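Local coordinates for transthyretin-like protein (Klebsiella pneumoniae subsp. pneumoniae, PDB 3QVA) that probably hydrolyses 5-hydroxyisourate to its ureidoimidazoline product in purine (urate) breakdown, working as a homotetramer of the transthyretin family, at residues Thr11-Leu17 against His98-Leu104; Val28-Arg34 against Arg62-Glu68; Leu58-Tyr63 against Ile87-Ile91; Thr69-Phe73 against Leu104-Gly108; Val81-Ile87 against Pro107-Thr112. All blocks are in the same frame, centred on the assembly; numbering follows the deposited sequence. Where two conformers were deposited one is given.

Interaction 1: Thr11-Leu17 against His98-Leu104; sequences TLSTHIL and HFHLPFL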
# COMPACT_ATOMS: atom_id res chain seq x y z
N THR A 11 5.53 23.48 5.39
CA THR A 11 6.31 22.63 6.28
C THR A 11 6.21 21.16 5.86
O THR A 11 5.28 20.77 5.15
CB THR A 11 5.85 22.76 7.75
OG1 THR A 11 4.42 22.70 7.80
CG2 THR A 11 6.31 24.08 8.35
N LEU A 12 7.18 20.36 6.28
CA LEU A 12 7.23 18.96 5.91
C LEU A 12 7.43 18.06 7.12
O LEU A 12 8.30 18.30 7.95
CB LEU A 12 8.35 18.72 4.89
CG LEU A 12 8.62 17.28 4.43
CD1 LEU A 12 7.44 16.72 3.62
CD2 LEU A 12 9.89 17.23 3.61
N SER A 13 6.61 17.01 7.21
CA SER A 13 6.76 16.02 8.25
C SER A 13 6.65 14.61 7.69
O SER A 13 6.15 14.40 6.57
CB SER A 13 5.70 16.22 9.34
OG SER A 13 4.39 16.06 8.82
N THR A 14 7.15 13.64 8.45
CA THR A 14 6.94 12.24 8.10
C THR A 14 6.65 11.38 9.32
O THR A 14 6.79 11.81 10.48
CB THR A 14 8.12 11.65 7.26
OG1 THR A 14 7.70 10.42 6.64
CG2 THR A 14 9.35 11.38 8.12
N HIS A 15 6.21 10.16 9.03
CA HIS A 15 5.86 9.17 10.02
C HIS A 15 6.19 7.85 9.34
O HIS A 15 5.79 7.63 8.20
CB HIS A 15 4.37 9.28 10.34
CG HIS A 15 3.87 8.30 11.36
ND1 HIS A 15 2.56 7.89 11.40
CD2 HIS A 15 4.50 7.67 12.37
CE1 HIS A 15 2.40 7.04 12.40
NE2 HIS A 15 3.56 6.89 13.01
N ILE A 16 6.96 6.99 10.00
CA ILE A 16 7.33 5.71 9.42
C ILE A 16 6.79 4.59 10.28
O ILE A 16 7.07 4.51 11.48
CB ILE A 16 8.86 5.57 9.20
CG1 ILE A 16 9.40 6.76 8.39
CG2 ILE A 16 9.18 4.25 8.52
CD1 ILE A 16 10.83 6.60 7.88
N LEU A 17 5.99 3.73 9.67
CA LEU A 17 5.44 2.57 10.34
C LEU A 17 5.98 1.30 9.71
O LEU A 17 5.99 1.16 8.49
CB LEU A 17 3.92 2.59 10.23
CG LEU A 17 3.24 3.69 11.04
CD1 LEU A 17 1.98 4.13 10.36
CD2 LEU A 17 2.97 3.23 12.48
N HIS A 98 0.52 22.15 4.69
CA HIS A 98 1.46 21.19 5.25
C HIS A 98 1.59 19.93 4.38
O HIS A 98 0.59 19.43 3.86
CB HIS A 98 1.05 20.80 6.67
CG HIS A 98 2.04 19.92 7.37
ND1 HIS A 98 3.29 20.36 7.76
CD2 HIS A 98 1.97 18.62 7.74
CE1 HIS A 98 3.94 19.37 8.34
NE2 HIS A 98 3.16 18.30 8.35
N PHE A 99 2.82 19.45 4.22
CA PHE A 99 3.06 18.18 3.55
C PHE A 99 3.40 17.15 4.61
O PHE A 99 4.42 17.25 5.29
CB PHE A 99 4.21 18.29 2.55
CG PHE A 99 3.85 18.98 1.27
CD1 PHE A 99 3.71 20.37 1.23
CD2 PHE A 99 3.67 18.26 0.10
CE1 PHE A 99 3.38 21.02 0.04
CE2 PHE A 99 3.35 18.90 -1.10
CZ PHE A 99 3.20 20.28 -1.13
N HIS A 100 2.53 16.16 4.76
CA HIS A 100 2.82 15.02 5.61
C HIS A 100 2.94 13.82 4.68
O HIS A 100 1.97 13.44 4.03
CB HIS A 100 1.71 14.81 6.64
CG HIS A 100 1.97 13.68 7.59
ND1 HIS A 100 3.08 13.64 8.41
CD2 HIS A 100 1.26 12.56 7.85
CE1 HIS A 100 3.05 12.53 9.13
NE2 HIS A 100 1.95 11.86 8.81
N LEU A 101 4.14 13.25 4.61
CA LEU A 101 4.42 12.18 3.65
C LEU A 101 4.97 10.95 4.37
O LEU A 101 6.19 10.81 4.51
CB LEU A 101 5.40 12.68 2.57
CG LEU A 101 5.01 13.90 1.73
CD1 LEU A 101 6.15 14.33 0.84
CD2 LEU A 101 3.76 13.65 0.90
N PRO A 102 4.07 10.05 4.83
CA PRO A 102 4.50 8.87 5.56
C PRO A 102 5.15 7.81 4.69
O PRO A 102 4.99 7.82 3.47
CB PRO A 102 3.19 8.32 6.16
CG PRO A 102 2.21 9.47 6.06
CD PRO A 102 2.60 10.19 4.82
N PHE A 103 5.90 6.92 5.35
CA PHE A 103 6.46 5.71 4.75
C PHE A 103 5.84 4.52 5.48
O PHE A 103 6.02 4.39 6.69
CB PHE A 103 7.97 5.64 4.98
CG PHE A 103 8.78 6.67 4.24
CD1 PHE A 103 9.42 6.34 3.04
CD2 PHE A 103 8.95 7.96 4.76
CE1 PHE A 103 10.20 7.28 2.36
CE2 PHE A 103 9.72 8.91 4.07
CZ PHE A 103 10.35 8.57 2.87
N LEU A 104 5.15 3.65 4.75
CA LEU A 104 4.68 2.39 5.33
C LEU A 104 5.62 1.32 4.83
O LEU A 104 5.63 1.02 3.64
CB LEU A 104 3.24 2.09 4.90
CG LEU A 104 2.19 3.18 5.11
CD1 LEU A 104 0.81 2.65 4.76
CD2 LEU A 104 2.21 3.71 6.54
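A parallel strand pair in one sheet of the transthyretin-like β-sandwich sets S13 between H98 and H100. S13 OG lies between its backbone N and carbonyl carbon (chi1 62°), which places it 2.6 Å from H98 NE2 and 2.8 Å from H100 ND1, each imidazole meeting it edge-on. At the other end of the H98 ring, T11 OG1 sits 2.6 Å from ND1, so both ring nitrogens are engaged. H15 comes up on the same face of the sheet: its CB meets the edge of the H100 ring, 3.7 Å from CE1, while its NE2 bonds to S116 of the second subunit. A phosphate ion lies about 4 Å from the H15 side chain, consistent with a pocket there.

The backbone bonds follow the parallel pattern from F99 N to T11 O (2.9 Å), skip one step at L101 O, and resume with F103 N to H15 O. Where H15 N would be expected to donate, T14 OG1 takes L101 O instead, at 2.6 Å from above the carbonyl plane, and H15 N is left buried without a partner. On the opposite face, L12 packs on F99 and L101, and I16 runs beside the F103 ring, CG1 to CD2 3.8 Å.

Held at both nitrogens, H98 has its ring orientation fixed, and through the shared S13 hydroxyl it helps set that of H100.

Interaction 2: Val28-Arg34 against Arg62-Glu68; sequences VTVSLSR and RYCLTAE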
# COMPACT_ATOMS: atom_id res chain seq x y z
N VAL A 28 15.05 5.41 12.26
CA VAL A 28 15.28 5.44 10.81
C VAL A 28 15.81 6.81 10.45
O VAL A 28 15.21 7.83 10.80
CB VAL A 28 13.98 5.19 10.00
CG1 VAL A 28 14.29 5.09 8.51
CG2 VAL A 28 13.27 3.93 10.48
N THR A 29 16.94 6.83 9.74
CA THR A 29 17.49 8.08 9.23
C THR A 29 16.74 8.49 7.98
O THR A 29 16.52 7.67 7.09
CB THR A 29 19.01 7.96 8.94
OG1 THR A 29 19.70 7.84 10.19
CG2 THR A 29 19.53 9.20 8.23
N VAL A 30 16.34 9.76 7.92
CA VAL A 30 15.61 10.32 6.78
C VAL A 30 16.23 11.66 6.37
O VAL A 30 16.34 12.58 7.19
CB VAL A 30 14.10 10.54 7.09
CG1 VAL A 30 13.35 10.92 5.82
CG2 VAL A 30 13.48 9.30 7.73
N SER A 31 16.62 11.76 5.10
CA SER A 31 17.22 12.99 4.59
C SER A 31 16.31 13.73 3.62
O SER A 31 15.51 13.12 2.90
CB SER A 31 18.57 12.70 3.92
OG SER A 31 18.41 11.93 2.74
N LEU A 32 16.43 15.06 3.62
CA LEU A 32 15.72 15.89 2.66
C LEU A 32 16.74 16.59 1.78
O LEU A 32 17.71 17.16 2.27
CB LEU A 32 14.86 16.94 3.38
CG LEU A 32 14.14 17.95 2.48
CD1 LEU A 32 13.08 17.27 1.62
CD2 LEU A 32 13.51 19.07 3.31
N SER A 33 16.52 16.53 0.47
CA SER A 33 17.38 17.24 -0.47
C SER A 33 16.57 18.00 -1.51
O SER A 33 15.40 17.71 -1.76
CB SER A 33 18.38 16.28 -1.13
OG SER A 33 17.72 15.38 -1.99
N ARG A 34 17.23 18.99 -2.11
CA ARG A 34 16.65 19.76 -3.20
C ARG A 34 17.77 20.05 -4.19
O ARG A 34 18.81 20.61 -3.81
CB ARG A 34 16.05 21.06 -2.69
CG ARG A 34 15.33 21.87 -3.76
CD ARG A 34 15.49 23.37 -3.58
NE ARG A 34 14.80 23.88 -2.38
CZ ARG A 34 15.42 24.40 -1.33
NH1 ARG A 34 16.74 24.51 -1.29
NH2 ARG A 34 14.70 24.83 -0.30
N ARG A 62 11.29 21.32 -6.20
CA ARG A 62 11.28 19.86 -6.24
C ARG A 62 12.18 19.27 -5.17
O ARG A 62 13.36 19.63 -5.06
CB ARG A 62 11.66 19.37 -7.63
CG ARG A 62 10.60 19.66 -8.68
CD ARG A 62 11.19 19.68 -10.08
NE ARG A 62 11.57 18.35 -10.55
CZ ARG A 62 12.82 17.93 -10.72
NH1 ARG A 62 13.86 18.73 -10.46
NH2 ARG A 62 13.04 16.70 -11.15
N TYR A 63 11.62 18.36 -4.38
CA TYR A 63 12.31 17.80 -3.22
C TYR A 63 12.39 16.28 -3.27
O TYR A 63 11.65 15.62 -3.99
CB TYR A 63 11.62 18.22 -1.93
CG TYR A 63 11.68 19.69 -1.63
CD1 TYR A 63 10.69 20.56 -2.07
CD2 TYR A 63 12.73 20.22 -0.87
CE1 TYR A 63 10.74 21.92 -1.79
CE2 TYR A 63 12.78 21.58 -0.58
CZ TYR A 63 11.78 22.42 -1.05
OH TYR A 63 11.83 23.77 -0.76
N CYS A 64 13.29 15.75 -2.46
CA CYS A 64 13.50 14.33 -2.36
C CYS A 64 13.65 13.99 -0.88
O CYS A 64 14.57 14.49 -0.22
CB CYS A 64 14.76 13.95 -3.13
SG CYS A 64 15.14 12.22 -3.12
N LEU A 65 12.74 13.16 -0.36
CA LEU A 65 12.86 12.63 1.00
C LEU A 65 13.32 11.19 0.91
O LEU A 65 12.69 10.39 0.24
CB LEU A 65 11.51 12.63 1.72
CG LEU A 65 11.07 13.63 2.78
CD1 LEU A 65 9.80 13.08 3.43
CD2 LEU A 65 12.14 13.89 3.84
N THR A 66 14.41 10.86 1.60
CA THR A 66 14.96 9.52 1.51
C THR A 66 15.08 8.87 2.87
O THR A 66 15.83 9.34 3.73
CB THR A 66 16.35 9.53 0.82
OG1 THR A 66 16.23 10.16 -0.46
CG2 THR A 66 16.88 8.10 0.65
N ALA A 67 14.36 7.76 3.06
CA ALA A 67 14.42 7.01 4.31
C ALA A 67 15.37 5.84 4.15
O ALA A 67 15.27 5.08 3.19
CB ALA A 67 13.03 6.52 4.72
N GLU A 68 16.32 5.71 5.08
CA GLU A 68 17.32 4.66 4.98
C GLU A 68 16.77 3.37 5.57
O GLU A 68 17.18 2.91 6.63
CB GLU A 68 18.62 5.11 5.66
CG GLU A 68 19.27 6.30 4.94
CD GLU A 68 19.81 5.93 3.57
OE1 GLU A 68 20.33 4.81 3.43
OE2 GLU A 68 19.71 6.75 2.63
O HOH W 1 18.17 4.18 8.92
O HOH W 2 16.82 12.88 0.25
O HOH W 3 19.06 9.39 3.41
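V30, L32, L65 and A67 make the tight side of this antiparallel pair: V30 CG1 sits 3.8 Å from L65 CD2, and L32 CD1 crosses to the Y63 ring at CD2. At the strand end R34 lies alongside Y63, its CG above one ring face near the rim; the chain then bends at chi2 and chi3, so that NH2 meets the Y63 OH in the guanidinium plane at 3.1 Å. P59 O takes the same hydroxyl.

The two are central strands of the sandwich's four-stranded antiparallel sheet, and their apolar face covers I16 and L12 of the facing sheet. S31 pairs with T66 and S33 with C64 as hydrogen-bonded pairs; T66 N reaches S31 O at 2.8 Å.

On the other face the same four residues make a looser, wetter layer. One water donates to S31 O and to C64 O (2.8 Å), and also meets T66 OG1. A second accepts from S31 OG and donates to E68 OE2, while E68 OE1 forms a salt bridge with R84.

Interaction 3: Leu58-Tyr63 against Ile87-Ile91; sequences LPAGRY and IDFVI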
# COMPACT_ATOMS: atom_id res chain seq x y z
N LEU A 58 9.27 25.47 4.05
CA LEU A 58 10.04 25.25 2.83
C LEU A 58 9.46 26.04 1.65
O LEU A 58 8.24 26.15 1.52
CB LEU A 58 10.09 23.76 2.48
CG LEU A 58 10.76 22.79 3.45
CD1 LEU A 58 10.38 21.37 3.10
CD2 LEU A 58 12.28 22.96 3.45
N PRO A 59 10.34 26.59 0.80
CA PRO A 59 9.91 27.28 -0.42
C PRO A 59 9.40 26.30 -1.48
O PRO A 59 9.52 25.08 -1.32
CB PRO A 59 11.18 27.99 -0.90
CG PRO A 59 12.30 27.22 -0.30
CD PRO A 59 11.79 26.75 1.02
N ALA A 60 8.85 26.84 -2.57
CA ALA A 60 8.40 26.04 -3.71
C ALA A 60 9.57 25.44 -4.46
O ALA A 60 10.64 26.05 -4.57
CB ALA A 60 7.54 26.88 -4.64
N GLY A 61 9.38 24.22 -4.97
CA GLY A 61 10.43 23.52 -5.72
C GLY A 61 10.29 22.01 -5.66
O GLY A 61 9.31 21.49 -5.13
N ARG A 62 11.29 21.32 -6.20
CA ARG A 62 11.28 19.86 -6.24
C ARG A 62 12.18 19.27 -5.17
O ARG A 62 13.36 19.63 -5.06
CB ARG A 62 11.66 19.37 -7.63
CG ARG A 62 10.60 19.66 -8.68
CD ARG A 62 11.19 19.68 -10.08
NE ARG A 62 11.57 18.35 -10.55
CZ ARG A 62 12.82 17.93 -10.72
NH1 ARG A 62 13.86 18.73 -10.46
NH2 ARG A 62 13.04 16.70 -11.15
N TYR A 63 11.62 18.36 -4.38
CA TYR A 63 12.31 17.80 -3.22
C TYR A 63 12.39 16.28 -3.27
O TYR A 63 11.65 15.62 -3.99
CB TYR A 63 11.62 18.22 -1.93
CG TYR A 63 11.68 19.69 -1.63
CD1 TYR A 63 10.69 20.56 -2.07
CD2 TYR A 63 12.73 20.22 -0.87
CE1 TYR A 63 10.74 21.92 -1.79
CE2 TYR A 63 12.78 21.58 -0.58
CZ TYR A 63 11.78 22.42 -1.05
OH TYR A 63 11.83 23.77 -0.76
N ILE A 87 11.30 9.24 -1.87
CA ILE A 87 10.10 9.90 -2.37
C ILE A 87 10.51 11.18 -3.10
O ILE A 87 11.29 11.99 -2.58
CB ILE A 87 9.13 10.29 -1.24
CG1 ILE A 87 8.68 9.05 -0.45
CG2 ILE A 87 7.91 11.03 -1.81
CD1 ILE A 87 7.92 9.44 0.82
N ASP A 88 9.98 11.35 -4.31
CA ASP A 88 10.25 12.55 -5.09
C ASP A 88 8.95 13.32 -5.26
O ASP A 88 7.99 12.79 -5.80
CB ASP A 88 10.83 12.16 -6.45
CG ASP A 88 12.20 11.54 -6.33
OD1 ASP A 88 12.31 10.30 -6.47
OD2 ASP A 88 13.16 12.30 -6.07
N PHE A 89 8.92 14.55 -4.76
CA PHE A 89 7.68 15.31 -4.74
C PHE A 89 7.91 16.79 -5.05
O PHE A 89 9.05 17.25 -5.14
CB PHE A 89 6.93 15.12 -3.41
CG PHE A 89 7.66 15.67 -2.20
CD1 PHE A 89 7.28 16.89 -1.65
CD2 PHE A 89 8.71 14.97 -1.62
CE1 PHE A 89 7.94 17.41 -0.53
CE2 PHE A 89 9.38 15.47 -0.50
CZ PHE A 89 8.99 16.69 0.04
N VAL A 90 6.81 17.51 -5.23
CA VAL A 90 6.87 18.92 -5.57
C VAL A 90 6.06 19.78 -4.60
O VAL A 90 4.98 19.38 -4.15
CB VAL A 90 6.46 19.17 -7.06
CG1 VAL A 90 5.04 18.66 -7.34
CG2 VAL A 90 6.60 20.66 -7.44
N ILE A 91 6.63 20.93 -4.25
CA ILE A 91 5.91 22.00 -3.57
C ILE A 91 5.68 23.14 -4.57
O ILE A 91 4.66 23.17 -5.27
CB ILE A 91 6.68 22.53 -2.34
CG1 ILE A 91 6.76 21.45 -1.25
CG2 ILE A 91 6.02 23.80 -1.80
CD1 ILE A 91 7.60 21.83 -0.04
O HOH W 4 13.10 14.92 -6.87
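The F89 ring has the CB of Y63 over one face: the methylene stands 4.0 Å from the ring centroid, 25° off the normal, a CH-pi contact displaced toward the rim. F89 can offer that face because its CG lies between backbone N and carbonyl carbon (chi1 65°). The two aromatic planes are only 24° apart but slid past each other, with centroids 6.0 Å apart, so the rings scarcely overlap. I91 comes obliquely to the Y63 ring, its CD1 3.6 Å from CE1, and also touches L58 CB. At the far edge, P59 O lies in the ring plane and receives the Y63 OH at 2.7 Å; the hydroxyl approaches from above the carbonyl plane.

Here strand 62-67 starts and strand 82-90 finishes their pairing in the four-stranded antiparallel sheet of the sandwich. Y63 and F89 form a hydrogen-bonded pair, N to O 2.9 Å from Y63 to F89 and 3.0 Å in return, and I91 N donates to G61 O. G61 turns the loop into the strand with backbone angles that call for glycine. I91 CG2 fits into this turn, 3.8 Å from A60 CA and close to P59 O.

Strand 82-90 is also the edge through which the sheet continues into the third subunit: D88 and F89 pair with a strand there, and D88 OD1 forms a salt bridge with R84 of that subunit.

Interaction 4: Thr69-Phe73 against Leu104-Gly108; sequences TGAWF and LIAPG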
# COMPACT_ATOMS: atom_id res chain seq x y z
N THR A 69 15.82 2.78 4.85
CA THR A 69 15.07 1.64 5.35
C THR A 69 15.88 0.35 5.36
O THR A 69 15.79 -0.45 6.31
CB THR A 69 13.77 1.44 4.55
OG1 THR A 69 14.09 1.32 3.16
CG2 THR A 69 12.85 2.65 4.74
N GLY A 70 16.69 0.15 4.32
CA GLY A 70 17.50 -1.07 4.20
C GLY A 70 18.49 -1.19 5.34
O GLY A 70 18.64 -2.27 5.93
N ALA A 71 19.14 -0.07 5.68
CA ALA A 71 20.09 -0.01 6.79
C ALA A 71 19.41 -0.28 8.12
O ALA A 71 19.98 -0.97 8.99
CB ALA A 71 20.80 1.34 6.81
N TRP A 72 18.20 0.26 8.29
CA TRP A 72 17.41 0.05 9.49
C TRP A 72 17.03 -1.43 9.67
O TRP A 72 17.18 -1.99 10.76
CB TRP A 72 16.16 0.94 9.46
CG TRP A 72 15.34 0.91 10.70
CD1 TRP A 72 15.60 1.56 11.87
CD2 TRP A 72 14.10 0.21 10.89
NE1 TRP A 72 14.60 1.31 12.78
CE2 TRP A 72 13.67 0.48 12.21
CE3 TRP A 72 13.31 -0.62 10.08
CZ2 TRP A 72 12.48 -0.04 12.74
CZ3 TRP A 72 12.12 -1.13 10.61
CH2 TRP A 72 11.73 -0.85 11.93
N PHE A 73 16.56 -2.07 8.59
CA PHE A 73 16.23 -3.49 8.66
C PHE A 73 17.47 -4.33 8.95
O PHE A 73 17.40 -5.27 9.76
CB PHE A 73 15.55 -3.98 7.38
CG PHE A 73 14.10 -3.59 7.26
CD1 PHE A 73 13.64 -2.90 6.14
CD2 PHE A 73 13.19 -3.93 8.26
CE1 PHE A 73 12.29 -2.54 6.02
CE2 PHE A 73 11.84 -3.58 8.16
CZ PHE A 73 11.39 -2.88 7.02
N LEU A 104 5.15 3.65 4.75
CA LEU A 104 4.68 2.39 5.33
C LEU A 104 5.62 1.32 4.83
O LEU A 104 5.63 1.02 3.64
CB LEU A 104 3.24 2.09 4.90
CG LEU A 104 2.19 3.18 5.11
CD1 LEU A 104 0.81 2.65 4.76
CD2 LEU A 104 2.21 3.71 6.54
N ILE A 105 6.43 0.75 5.72
CA ILE A 105 7.54 -0.09 5.28
C ILE A 105 7.47 -1.53 5.77
O ILE A 105 6.84 -1.83 6.79
CB ILE A 105 8.92 0.54 5.65
CG1 ILE A 105 9.20 0.44 7.16
CG2 ILE A 105 8.97 2.00 5.19
CD1 ILE A 105 10.62 0.88 7.57
N ALA A 106 8.13 -2.41 5.01
CA ALA A 106 8.26 -3.83 5.33
C ALA A 106 9.45 -4.36 4.55
O ALA A 106 9.84 -3.77 3.53
CB ALA A 106 6.98 -4.59 4.96
N PRO A 107 10.05 -5.49 5.00
CA PRO A 107 11.16 -6.00 4.20
C PRO A 107 10.79 -6.29 2.74
O PRO A 107 11.63 -6.16 1.86
CB PRO A 107 11.55 -7.28 4.95
CG PRO A 107 11.26 -6.93 6.38
CD PRO A 107 9.95 -6.17 6.30
N GLY A 108 9.53 -6.65 2.48
CA GLY A 108 9.12 -7.03 1.14
C GLY A 108 8.33 -6.00 0.35
O GLY A 108 7.76 -6.32 -0.68
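F73 and I105 interlock where the short helix 69-75 of the transthyretin-like fold packs against the end of strand 99-106. The segment axes approach no closer than 10.1 Å and cross at -49°, so the helix meets the strand through its side chains, F73 reaching as far as the strand backbone. The F73 ring is the main bump: its CZ tip pushes into the notch where the strand leaves A106 for P107, 3.5 Å from A106 C and 3.7 Å from P107 CD. P107 stands at about a right angle to the phenyl group and covers one face, while CE3 of W72, the preceding residue in the helix, covers the opposite face.

I105 supplies the answering bump. With CG1 between its backbone N and carbonyl carbon (chi1 73°), it sends CD1 into the hollow bounded by T69, W72 and F73, 3.9 Å from both W72 CZ3 and F73 CZ. T69 CG2 packs against I105 CG2 at 4.0 Å. The polar edge of the indole turns to other company, NE1 bonding to E26 O. On the face covered by P107, its CG stands 4.0 Å from the F73 centroid.

Interaction 5: Val81-Ile87 against Pro107-Thr112; sequences VFTRAQI and PGGWST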
# COMPACT_ATOMS: atom_id res chain seq x y z
N VAL A 81 15.32 -6.67 -0.12
CA VAL A 81 15.87 -6.32 -1.43
C VAL A 81 15.81 -4.81 -1.66
O VAL A 81 16.47 -4.30 -2.55
CB VAL A 81 15.19 -7.08 -2.60
CG1 VAL A 81 15.31 -8.60 -2.41
CG2 VAL A 81 13.73 -6.64 -2.79
N PHE A 82 15.02 -4.10 -0.87
CA PHE A 82 14.94 -2.65 -1.00
C PHE A 82 16.02 -1.99 -0.15
O PHE A 82 16.08 -2.20 1.06
CB PHE A 82 13.55 -2.13 -0.64
CG PHE A 82 12.46 -2.74 -1.47
CD1 PHE A 82 11.66 -3.75 -0.96
CD2 PHE A 82 12.27 -2.33 -2.79
CE1 PHE A 82 10.68 -4.33 -1.73
CE2 PHE A 82 11.27 -2.91 -3.58
CZ PHE A 82 10.47 -3.91 -3.05
N THR A 83 16.88 -1.21 -0.80
CA THR A 83 18.03 -0.62 -0.12
C THR A 83 17.71 0.67 0.64
O THR A 83 18.35 0.98 1.65
CB THR A 83 19.19 -0.36 -1.09
OG1 THR A 83 18.75 0.51 -2.13
CG2 THR A 83 19.68 -1.66 -1.70
N ARG A 84 16.74 1.42 0.13
CA ARG A 84 16.26 2.65 0.76
C ARG A 84 14.92 2.99 0.13
O ARG A 84 14.50 2.33 -0.81
CB ARG A 84 17.26 3.81 0.60
CG ARG A 84 17.83 4.01 -0.80
CD ARG A 84 18.96 5.03 -0.79
NE ARG A 84 19.93 4.74 0.26
CZ ARG A 84 20.84 3.77 0.20
NH1 ARG A 84 21.68 3.58 1.21
NH2 ARG A 84 20.91 2.99 -0.87
N ALA A 85 14.26 4.01 0.67
CA ALA A 85 12.97 4.44 0.18
C ALA A 85 13.05 5.93 -0.13
O ALA A 85 13.15 6.75 0.78
CB ALA A 85 11.88 4.14 1.21
N GLN A 86 13.03 6.25 -1.42
CA GLN A 86 13.12 7.63 -1.87
C GLN A 86 11.76 8.10 -2.39
O GLN A 86 11.16 7.44 -3.25
CB GLN A 86 14.19 7.77 -2.95
CG GLN A 86 14.32 9.17 -3.50
CD GLN A 86 15.37 9.29 -4.60
OE1 GLN A 86 15.04 9.63 -5.75
NE2 GLN A 86 16.63 9.02 -4.27
N ILE A 87 11.30 9.24 -1.87
CA ILE A 87 10.10 9.90 -2.37
C ILE A 87 10.51 11.18 -3.10
O ILE A 87 11.29 11.99 -2.58
CB ILE A 87 9.13 10.29 -1.24
CG1 ILE A 87 8.68 9.05 -0.45
CG2 ILE A 87 7.91 11.03 -1.81
CD1 ILE A 87 7.92 9.44 0.82
N PRO A 107 10.05 -5.49 5.00
CA PRO A 107 11.16 -6.00 4.20
C PRO A 107 10.79 -6.29 2.74
O PRO A 107 11.63 -6.16 1.86
CB PRO A 107 11.55 -7.28 4.95
CG PRO A 107 11.26 -6.93 6.38
CD PRO A 107 9.95 -6.17 6.30
N GLY A 108 9.53 -6.65 2.48
CA GLY A 108 9.12 -7.03 1.14
C GLY A 108 8.33 -6.00 0.35
O GLY A 108 7.76 -6.32 -0.68
N GLY A 109 8.30 -4.76 0.82
CA GLY A 109 7.58 -3.71 0.09
C GLY A 109 7.41 -2.46 0.90
O GLY A 109 7.58 -2.46 2.13
N TRP A 110 7.10 -1.36 0.22
CA TRP A 110 6.85 -0.12 0.93
C TRP A 110 5.94 0.79 0.13
O TRP A 110 5.76 0.61 -1.08
CB TRP A 110 8.16 0.59 1.31
CG TRP A 110 8.96 1.16 0.16
CD1 TRP A 110 9.85 0.49 -0.62
CD2 TRP A 110 8.94 2.51 -0.30
NE1 TRP A 110 10.39 1.35 -1.56
CE2 TRP A 110 9.85 2.60 -1.38
CE3 TRP A 110 8.25 3.66 0.10
CZ2 TRP A 110 10.08 3.79 -2.07
CZ3 TRP A 110 8.48 4.85 -0.59
CH2 TRP A 110 9.39 4.90 -1.66
N SER A 111 5.35 1.75 0.83
CA SER A 111 4.44 2.70 0.21
C SER A 111 4.53 4.09 0.83
O SER A 111 5.02 4.29 1.95
CB SER A 111 3.00 2.18 0.27
OG SER A 111 2.48 2.26 1.57
N THR A 112 4.04 5.05 0.07
CA THR A 112 3.89 6.40 0.57
C THR A 112 2.57 6.98 0.06
O THR A 112 1.95 6.44 -0.86
CB THR A 112 5.08 7.30 0.17
OG1 THR A 112 5.00 8.54 0.86
CG2 THR A 112 5.11 7.54 -1.34
O HOH W 5 12.81 -8.05 0.14
O HOH W 6 12.94 1.43 -2.88
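W110 has the largest share of this contact, lying with one face under A85. The A85 CB sits over the centre of the six-membered ring, 3.5 Å from the centroid and 6° off the normal, in a CH-pi contact. The rim of the indole is occupied too: CH2 meets Q86 O, and CZ3 faces I87 CG1 at 4.2 Å. W110 CG lies between its backbone N and carbonyl carbon (chi1 69°), a turn that lifts the ring toward strand 82-87.

F82 stands beside it in a T-shaped pair, the W110 edge aimed at the F82 face with planes 83° apart and the centroids of the F82 ring and the W110 five-membered ring 5.5 Å apart. V81 CG2 covers the opposite F82 face, and the ring's CE1 corner presses on the G108-G109 peptide, 3.5 Å from G109 N.

These strands belong to the two facing sheets of the β-sandwich, 8.8 Å apart at their axes' closest approach and nearly parallel, so the indole fills the space between layers. Farther along, I87 and T112 meet tip to tip, CD1 a tight 3.1 Å from OG1, whose hydrogen bond goes to P102 O.

Two waters join in: W110 NE1 donates to one at 2.9 Å, while another bridges V81 N and P107 O. Both strands pair with strands of the third subunit, where W110 meets its counterpart edge-to-face.

Interaction 1 builds one sheet of the sandwich, interactions 2 and 3 the other, and interactions 4 and 5 pack helix and strand across to the first. Interactions 2 and 3 share R62 and Y63. F103 ties the layers together: its CE1 lies 3.8 Å from A67 CB, its CZ 3.3 Å from I87 CD1. Interactions 4 and 5, sharing P107 and G108, have centres about 6 Å apart; interaction 3 lies at the far end, its centre about 24 Å from that of interaction 4. A phosphate near H15, probably from the crystallisation liquor, may mark a pocket on interaction 1, where H15 also bonds to S116 of the second subunit; interactions 3 and 5 extend the sheets into the third.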